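Local structure of imidazolonepropionase (Unidentified, 2OOF) at residues I69-H74 with P311-S316. The protein catalyses the hydrolytic ring opening of imidazolone-5-propanoate to N-formimidoyl-L-glutamate, the third step of histidine degradation. Numbering follows the deposited sequence.
Sequences IDCHTH and PMAVSS. With FE (Fe (III) ion), chain B.
Asp-70 meets Ser-316 through a hydrogen bond where the first and last parallel strands of the amidohydrolase TIM barrel, 63-73 and 312-314, run close together near the iron site that His-72 and Asp-317 help to build. The directions of the touching parts, 69-73 and 313-316, differ by 53°, and no backbone hydrogen bond joins them; serine hydroxyls do the bridging. Asp-70 can be traced from CB outward: CB passes Ser-315 OG at 4.1 Å, CG carries the carboxylate on toward residue 316, and OD2 takes a hydrogen bond from Ser-316 OG at 2.9 Å, received almost along the C-O axis. That hydroxyl also accepts a weak bond from the backbone N of Ile-318, which ties the turn after the strand to the carboxylate, and Thr-73 CG2 lies 3.8 Å from Ser-316 OG. With an alanine in place of Asp-70 the Ser-316 hydroxyl would lose its carboxylate acceptor and is likely to be held less firmly, in a loop that leads straight into the metal ligand Asp-317. Cys-71 SG rests on Ala-313 CB at 4.0 Å, a small apolar touch between the strands. In Ser-315 a chi1 of 176° extends OG away from the backbone N and over to the main chain of His-72, where it gives a weak hydrogen bond to the carbonyl O and packs 3.3 Å from His-72 CB. His-72 carries its ring away from Ser-315 to the iron that His-242 and Asp-317 help to hold; its NE2 binds that iron (III) ion at 2.3 Å, and a water O is bound at 2.4 Å from the metal.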
loop_
_atom_site.group_PDB
_atom_site.type_symbol
_atom_site.label_atom_id
_atom_site.label_comp_id
_atom_site.label_asym_id
_atom_site.label_seq_id
_atom_site.Cartn_x
_atom_site.Cartn_y
_atom_site.Cartn_z
ATOM N N ILE A 69 7.370 1.868 0.450
ATOM C CA ILE A 69 6.034 1.886 1.030
ATOM C C ILE A 69 5.020 1.260 0.088
ATOM O O ILE A 69 4.916 1.686 -1.060
ATOM C CB ILE A 69 5.569 3.363 1.262
ATOM C CG1 ILE A 69 6.633 4.138 2.043
ATOM C CG2 ILE A 69 4.221 3.396 1.996
ATOM C CD1 ILE A 69 6.340 5.625 2.170
ATOM N N ASP A 70 4.277 0.250 0.528
ATOM C CA ASP A 70 3.265 -0.270 -0.369
ATOM C C ASP A 70 1.905 -0.104 0.322
ATOM O O ASP A 70 1.538 -0.789 1.283
ATOM C CB ASP A 70 3.641 -1.679 -0.877
ATOM C CG ASP A 70 3.245 -2.786 0.042
ATOM O OD1 ASP A 70 3.347 -2.578 1.265
ATOM O OD2 ASP A 70 2.858 -3.880 -0.470
ATOM N N CYS A 71 1.221 0.923 -0.177
ATOM C CA CYS A 71 -0.050 1.445 0.306
ATOM C C CYS A 71 -1.350 0.744 -0.019
ATOM O O CYS A 71 -2.409 1.363 0.122
ATOM C CB CYS A 71 -0.168 2.893 -0.177
ATOM S SG CYS A 71 -0.026 3.032 -2.005
ATOM N N HIS A 72 -1.306 -0.520 -0.437
ATOM C CA HIS A 72 -2.539 -1.210 -0.786
ATOM C C HIS A 72 -2.424 -2.741 -0.739
ATOM O O HIS A 72 -2.199 -3.383 -1.771
ATOM C CB HIS A 72 -2.973 -0.753 -2.184
ATOM C CG HIS A 72 -4.298 -1.294 -2.621
ATOM N ND1 HIS A 72 -5.353 -0.477 -2.969
ATOM C CD2 HIS A 72 -4.744 -2.567 -2.762
ATOM C CE1 HIS A 72 -6.390 -1.222 -3.303
ATOM N NE2 HIS A 72 -6.048 -2.493 -3.185
ATOM N N THR A 73 -2.584 -3.327 0.446
ATOM C CA THR A 73 -2.506 -4.775 0.556
ATOM C C THR A 73 -3.639 -5.389 1.366
ATOM O O THR A 73 -4.313 -4.707 2.143
ATOM C CB THR A 73 -1.158 -5.256 1.186
ATOM O OG1 THR A 73 -1.242 -5.204 2.615
ATOM C CG2 THR A 73 0.008 -4.383 0.719
ATOM N N HIS A 74 -3.857 -6.683 1.132
ATOM C CA HIS A 74 -4.842 -7.494 1.848
ATOM C C HIS A 74 -3.998 -8.703 2.267
ATOM O O HIS A 74 -4.412 -9.853 2.078
ATOM C CB HIS A 74 -5.960 -8.033 0.944
ATOM C CG HIS A 74 -6.686 -6.995 0.150
ATOM N ND1 HIS A 74 -6.091 -6.285 -0.876
ATOM C CD2 HIS A 74 -7.984 -6.609 0.165
ATOM C CE1 HIS A 74 -6.992 -5.515 -1.454
ATOM N NE2 HIS A 74 -8.151 -5.693 -0.842
ATOM N N PRO A 311 -0.466 12.389 -9.256
ATOM C CA PRO A 311 0.593 11.479 -8.815
ATOM C C PRO A 311 0.095 10.035 -8.812
ATOM O O PRO A 311 -1.039 9.757 -8.429
ATOM C CB PRO A 311 0.932 11.991 -7.413
ATOM C CG PRO A 311 -0.358 12.561 -6.934
ATOM C CD PRO A 311 -0.875 13.290 -8.163
HETATM N N MSE A 312 0.938 9.118 -9.261
HETATM C CA MSE A 312 0.548 7.723 -9.303
HETATM C C MSE A 312 1.399 6.901 -8.361
HETATM O O MSE A 312 2.627 6.954 -8.397
HETATM C CB MSE A 312 0.691 7.186 -10.723
HETATM C CG MSE A 312 0.041 8.068 -11.760
HETATM SE SE MSE A 312 0.369 7.411 -13.585
HETATM C CE MSE A 312 2.245 7.878 -13.795
ATOM N N ALA A 313 0.741 6.151 -7.493
ATOM C CA ALA A 313 1.472 5.304 -6.584
ATOM C C ALA A 313 1.459 3.921 -7.223
ATOM O O ALA A 313 0.669 3.657 -8.135
ATOM C CB ALA A 313 0.791 5.272 -5.213
ATOM N N VAL A 314 2.354 3.054 -6.770
ATOM C CA VAL A 314 2.413 1.691 -7.279
ATOM C C VAL A 314 2.409 0.778 -6.057
ATOM O O VAL A 314 3.172 0.995 -5.116
ATOM C CB VAL A 314 3.693 1.434 -8.098
ATOM C CG1 VAL A 314 3.840 -0.054 -8.379
ATOM C CG2 VAL A 314 3.627 2.193 -9.410
ATOM N N SER A 315 1.544 -0.228 -6.064
ATOM C CA SER A 315 1.452 -1.144 -4.947
ATOM C C SER A 315 1.198 -2.571 -5.428
ATOM O O SER A 315 0.737 -2.788 -6.548
ATOM C CB SER A 315 0.330 -0.698 -4.003
ATOM O OG SER A 315 0.143 -1.627 -2.948
ATOM N N SER A 316 1.493 -3.527 -4.551
ATOM C CA SER A 316 1.348 -4.956 -4.823
ATOM C C SER A 316 -0.078 -5.510 -4.844
ATOM O O SER A 316 -0.354 -6.441 -5.589
ATOM C CB SER A 316 2.155 -5.761 -3.796
ATOM O OG SER A 316 1.627 -5.582 -2.489
HETATM FE FE FE B . -7.257 -4.425 -3.192
HETATM O O HOH W 1 -7.975 -5.522 -5.198
#